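Local coordinates for M152 protein (Murid herpesvirus 1, PDB 4G59) that probably helps the virus evade natural killer and T cells by keeping host RAE-1 ligands and MHC class I molecules from the cell surface, at residues 179-190 and 254-264. Residues are numbered along the deposited sequence; the frame is centred on the assembly and turned at random.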
loop_
_atom_site.group_PDB
_atom_site.type_symbol
_atom_site.label_atom_id
_atom_site.label_comp_id
_atom_site.label_asym_id
_atom_site.label_seq_id
_atom_site.Cartn_x
_atom_site.Cartn_y
_atom_site.Cartn_z
ATOM N N ASP B 179 -12.757 19.681 -8.034
ATOM C CA ASP B 179 -11.305 19.786 -8.050
ATOM C C ASP B 179 -10.833 21.232 -8.133
ATOM O O ASP B 179 -10.896 21.878 -9.177
ATOM C CB ASP B 179 -10.718 18.958 -9.200
ATOM C CG ASP B 179 -9.273 19.295 -9.492
ATOM O OD1 ASP B 179 -8.479 19.474 -8.546
ATOM O OD2 ASP B 179 -8.939 19.368 -10.685
ATOM N N ASN B 180 -10.334 21.712 -7.010
ATOM C CA ASN B 180 -9.860 23.060 -6.890
ATOM C C ASN B 180 -8.625 23.057 -6.009
ATOM O O ASN B 180 -8.736 22.871 -4.805
ATOM C CB ASN B 180 -10.956 23.915 -6.265
ATOM C CG ASN B 180 -10.570 25.372 -6.168
ATOM O OD1 ASN B 180 -9.384 25.719 -6.052
ATOM N ND2 ASN B 180 -11.569 26.240 -6.212
ATOM N N PRO B 181 -7.450 23.316 -6.604
ATOM C CA PRO B 181 -6.164 23.273 -5.892
ATOM C C PRO B 181 -6.158 24.190 -4.671
ATOM O O PRO B 181 -5.377 23.951 -3.750
ATOM C CB PRO B 181 -5.160 23.837 -6.913
ATOM C CG PRO B 181 -5.874 23.925 -8.218
ATOM C CD PRO B 181 -7.345 23.944 -7.933
ATOM N N ARG B 182 -6.986 25.240 -4.685
ATOM C CA ARG B 182 -7.009 26.192 -3.575
ATOM C C ARG B 182 -7.834 25.676 -2.409
ATOM O O ARG B 182 -7.749 26.220 -1.317
ATOM C CB ARG B 182 -7.478 27.593 -4.027
ATOM C CG ARG B 182 -6.612 28.130 -5.161
ATOM C CD ARG B 182 -6.994 29.506 -5.688
ATOM N NE ARG B 182 -5.875 30.004 -6.493
ATOM C CZ ARG B 182 -5.613 29.601 -7.731
ATOM N NH1 ARG B 182 -6.401 28.706 -8.332
ATOM N NH2 ARG B 182 -4.562 30.096 -8.368
ATOM N N HIS B 183 -8.604 24.613 -2.624
ATOM C CA HIS B 183 -9.411 24.068 -1.536
ATOM C C HIS B 183 -8.640 23.040 -0.713
ATOM O O HIS B 183 -9.072 22.656 0.370
ATOM C CB HIS B 183 -10.725 23.475 -2.051
ATOM C CG HIS B 183 -11.682 24.495 -2.575
ATOM N ND1 HIS B 183 -13.046 24.311 -2.563
ATOM C CD2 HIS B 183 -11.470 25.710 -3.137
ATOM C CE1 HIS B 183 -13.636 25.368 -3.099
ATOM N NE2 HIS B 183 -12.699 26.227 -3.457
ATOM N N ASN B 184 -7.497 22.599 -1.228
ATOM C CA ASN B 184 -6.712 21.594 -0.545
ATOM C C ASN B 184 -5.833 22.246 0.523
ATOM O O ASN B 184 -5.581 23.450 0.471
ATOM C CB ASN B 184 -5.855 20.859 -1.573
ATOM C CG ASN B 184 -6.688 20.190 -2.688
ATOM O OD1 ASN B 184 -7.846 19.827 -2.490
ATOM N ND2 ASN B 184 -6.057 20.005 -3.859
ATOM N N GLU B 185 -5.362 21.465 1.492
ATOM C CA GLU B 185 -4.453 22.021 2.505
ATOM C C GLU B 185 -3.040 21.468 2.324
ATOM O O GLU B 185 -2.846 20.249 2.221
ATOM C CB GLU B 185 -4.945 21.723 3.928
ATOM C CG GLU B 185 -3.929 22.007 5.056
ATOM C CD GLU B 185 -4.356 21.403 6.402
ATOM O OE1 GLU B 185 -5.386 21.833 6.972
ATOM O OE2 GLU B 185 -3.652 20.493 6.889
ATOM N N TYR B 186 -2.060 22.367 2.296
ATOM C CA TYR B 186 -0.674 21.990 2.087
ATOM C C TYR B 186 0.134 22.281 3.345
ATOM O O TYR B 186 -0.136 23.256 4.041
ATOM C CB TYR B 186 -0.106 22.784 0.933
ATOM C CG TYR B 186 -0.934 22.715 -0.329
ATOM C CD1 TYR B 186 -0.642 21.793 -1.316
ATOM C CD2 TYR B 186 -1.995 23.581 -0.541
ATOM C CE1 TYR B 186 -1.398 21.721 -2.488
ATOM C CE2 TYR B 186 -2.756 23.513 -1.705
ATOM C CZ TYR B 186 -2.433 22.585 -2.681
ATOM O OH TYR B 186 -3.159 22.486 -3.842
ATOM N N SER B 187 1.108 21.426 3.655
ATOM C CA SER B 187 1.961 21.654 4.834
ATOM C C SER B 187 3.351 21.030 4.677
ATOM O O SER B 187 3.537 20.091 3.900
ATOM C CB SER B 187 1.276 21.161 6.116
ATOM O OG SER B 187 1.039 19.771 6.117
ATOM N N LEU B 188 4.329 21.583 5.380
ATOM C CA LEU B 188 5.668 21.022 5.394
ATOM C C LEU B 188 6.077 20.782 6.838
ATOM O O LEU B 188 5.655 21.518 7.731
ATOM C CB LEU B 188 6.661 22.001 4.765
ATOM C CG LEU B 188 6.592 22.316 3.284
ATOM C CD1 LEU B 188 7.538 23.474 2.999
ATOM C CD2 LEU B 188 6.948 21.089 2.444
ATOM N N TYR B 189 6.907 19.773 7.071
ATOM C CA TYR B 189 7.527 19.610 8.381
ATOM C C TYR B 189 9.008 19.359 8.213
ATOM O O TYR B 189 9.425 18.574 7.344
ATOM C CB TYR B 189 6.940 18.426 9.135
ATOM C CG TYR B 189 7.479 18.327 10.550
ATOM C CD1 TYR B 189 6.963 19.134 11.558
ATOM C CD2 TYR B 189 8.486 17.440 10.887
ATOM C CE1 TYR B 189 7.429 19.063 12.851
ATOM C CE2 TYR B 189 8.967 17.363 12.200
ATOM C CZ TYR B 189 8.427 18.180 13.168
ATOM O OH TYR B 189 8.875 18.133 14.467
ATOM N N SER B 190 9.806 20.008 9.048
ATOM C CA SER B 190 11.238 19.739 9.066
ATOM C C SER B 190 11.611 19.137 10.393
ATOM O O SER B 190 11.326 19.703 11.444
ATOM C CB SER B 190 12.037 21.008 8.834
ATOM O OG SER B 190 11.808 21.481 7.534
ATOM N N SER B 254 -1.638 17.265 -10.809
ATOM C CA SER B 254 -2.957 16.659 -10.921
ATOM C C SER B 254 -3.250 16.337 -12.378
ATOM O O SER B 254 -2.869 17.091 -13.276
ATOM C CB SER B 254 -4.003 17.637 -10.402
ATOM O OG SER B 254 -5.298 17.243 -10.810
ATOM N N PRO B 255 -3.911 15.202 -12.624
ATOM C CA PRO B 255 -4.197 14.843 -14.015
ATOM C C PRO B 255 -5.110 15.880 -14.667
ATOM O O PRO B 255 -5.170 15.936 -15.890
ATOM C CB PRO B 255 -4.936 13.494 -13.901
ATOM C CG PRO B 255 -4.670 12.999 -12.503
ATOM C CD PRO B 255 -4.355 14.177 -11.653
ATOM N N THR B 256 -5.807 16.686 -13.869
ATOM C CA THR B 256 -6.671 17.717 -14.442
ATOM C C THR B 256 -5.894 18.925 -14.956
ATOM O O THR B 256 -6.487 19.849 -15.520
ATOM C CB THR B 256 -7.747 18.163 -13.473
ATOM O OG1 THR B 256 -7.126 18.748 -12.326
ATOM C CG2 THR B 256 -8.563 16.987 -13.055
ATOM N N GLY B 257 -4.578 18.930 -14.770
ATOM C CA GLY B 257 -3.747 19.880 -15.492
ATOM C C GLY B 257 -3.144 21.023 -14.707
ATOM O O GLY B 257 -2.402 21.835 -15.253
ATOM N N TRP B 258 -3.456 21.092 -13.426
ATOM C CA TRP B 258 -2.795 22.038 -12.557
ATOM C C TRP B 258 -1.660 21.366 -11.782
ATOM O O TRP B 258 -1.661 20.144 -11.619
ATOM C CB TRP B 258 -3.811 22.659 -11.607
ATOM C CG TRP B 258 -4.442 21.696 -10.638
ATOM C CD1 TRP B 258 -5.649 21.062 -10.773
ATOM C CD2 TRP B 258 -3.910 21.285 -9.363
ATOM N NE1 TRP B 258 -5.892 20.287 -9.663
ATOM C CE2 TRP B 258 -4.847 20.409 -8.782
ATOM C CE3 TRP B 258 -2.736 21.584 -8.660
ATOM C CZ2 TRP B 258 -4.640 19.815 -7.529
ATOM C CZ3 TRP B 258 -2.530 20.995 -7.413
ATOM C CH2 TRP B 258 -3.479 20.123 -6.860
ATOM N N TYR B 259 -0.683 22.153 -11.321
ATOM C CA TYR B 259 0.297 21.648 -10.370
ATOM C C TYR B 259 0.654 22.735 -9.384
ATOM O O TYR B 259 0.533 23.922 -9.702
ATOM C CB TYR B 259 1.537 21.086 -11.063
ATOM C CG TYR B 259 2.378 22.084 -11.818
ATOM C CD1 TYR B 259 3.457 22.719 -11.210
ATOM C CD2 TYR B 259 2.118 22.368 -13.154
ATOM C CE1 TYR B 259 4.246 23.619 -11.911
ATOM C CE2 TYR B 259 2.899 23.270 -13.859
ATOM C CZ TYR B 259 3.958 23.892 -13.233
ATOM O OH TYR B 259 4.724 24.785 -13.942
ATOM N N ALA B 260 1.080 22.336 -8.184
ATOM C CA ALA B 260 1.457 23.297 -7.156
ATOM C C ALA B 260 2.880 23.039 -6.697
ATOM O O ALA B 260 3.309 21.888 -6.570
ATOM C CB ALA B 260 0.509 23.219 -5.980
ATOM N N THR B 261 3.626 24.109 -6.446
ATOM C CA THR B 261 4.950 23.951 -5.865
ATOM C C THR B 261 4.800 24.310 -4.398
ATOM O O THR B 261 4.069 25.264 -4.053
ATOM C CB THR B 261 5.994 24.861 -6.535
ATOM O OG1 THR B 261 5.564 26.219 -6.416
ATOM C CG2 THR B 261 6.117 24.540 -8.004
ATOM N N VAL B 262 5.459 23.534 -3.535
ATOM C CA VAL B 262 5.405 23.802 -2.106
ATOM C C VAL B 262 6.841 23.831 -1.641
ATOM O O VAL B 262 7.593 22.886 -1.899
ATOM C CB VAL B 262 4.657 22.708 -1.327
ATOM C CG1 VAL B 262 4.327 23.203 0.062
ATOM C CG2 VAL B 262 3.388 22.270 -2.048
ATOM N N LYS B 263 7.226 24.910 -0.962
ATOM C CA LYS B 263 8.603 25.056 -0.505
ATOM C C LYS B 263 8.691 26.120 0.561
ATOM O O LYS B 263 7.685 26.758 0.861
ATOM C CB LYS B 263 9.493 25.440 -1.671
ATOM C CG LYS B 263 9.179 26.796 -2.207
ATOM C CD LYS B 263 10.260 27.214 -3.168
ATOM C CE LYS B 263 10.078 28.677 -3.528
ATOM N NZ LYS B 263 10.166 29.626 -2.366
ATOM N N TYR B 264 9.870 26.305 1.150
ATOM C CA TYR B 264 10.071 27.371 2.136
ATOM C C TYR B 264 10.608 28.656 1.466
ATOM O O TYR B 264 11.412 28.587 0.524
ATOM C CB TYR B 264 11.069 26.926 3.213
ATOM C CG TYR B 264 10.665 25.763 4.098
ATOM C CD1 TYR B 264 11.303 24.532 3.984
ATOM C CD2 TYR B 264 9.692 25.910 5.086
ATOM C CE1 TYR B 264 10.961 23.461 4.809
ATOM C CE2 TYR B 264 9.337 24.847 5.921
ATOM C CZ TYR B 264 9.978 23.623 5.775
ATOM O OH TYR B 264 9.635 22.565 6.605
#
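Asp-179, the first residue past the end of helix 161-178, spreads its carboxylate over two donors of the facing segment. Trp-258 NE1 donates to the syn lone pair of Asp-179 OD1 at 2.9 Å, the acceptor tilted 21° from the indole plane. The second oxygen, Asp-179 OD2, accepts from Thr-256 OG1 at 2.5 Å, somewhat out of the carboxylate plane, and also forms a salt bridge with Arg-14. Ser-254 OG in turn donates to Thr-256 OG1, fixing the threonine hydroxyl within the type I turn from Ser-254 to Gly-257. At the far end, Ser-190 OG and Tyr-264 OH share a hydrogen bond of 2.6 Å.

Between these two polar ends lies a beta-sandwich interface, consistent with the immunoglobulin-like domain of an MHC class I-like chain. Strands 185-190 and 258-264 belong to different sheets, and their N-to-C directions differ by 33°; as is general in such sandwiches, alternate inward side chains make most of the contact, here Tyr-186 and Leu-188 against Ala-260 and Val-262. Trp-258 CG stands between the backbone N and the carbonyl carbon (chi1 65°), placing the indole with Pro-181 CG over one face, 3.5 Å from the centroid of its five-membered ring, and Ser-254 CB over the other. Tyr-186 OH donates to Pro-181 O, 2.7 Å away at the ring's edge and in its plane, which holds the hydroxyl end near Trp-258 CH2 and CZ3; Tyr-186 CD1 rests against Val-262 CG2. Leu-188 packs CG against Val-262 CG1 and sets CD1 squarely over the Tyr-264 ring, 3.6 Å from its centroid, while Phe-250 touches the leucine.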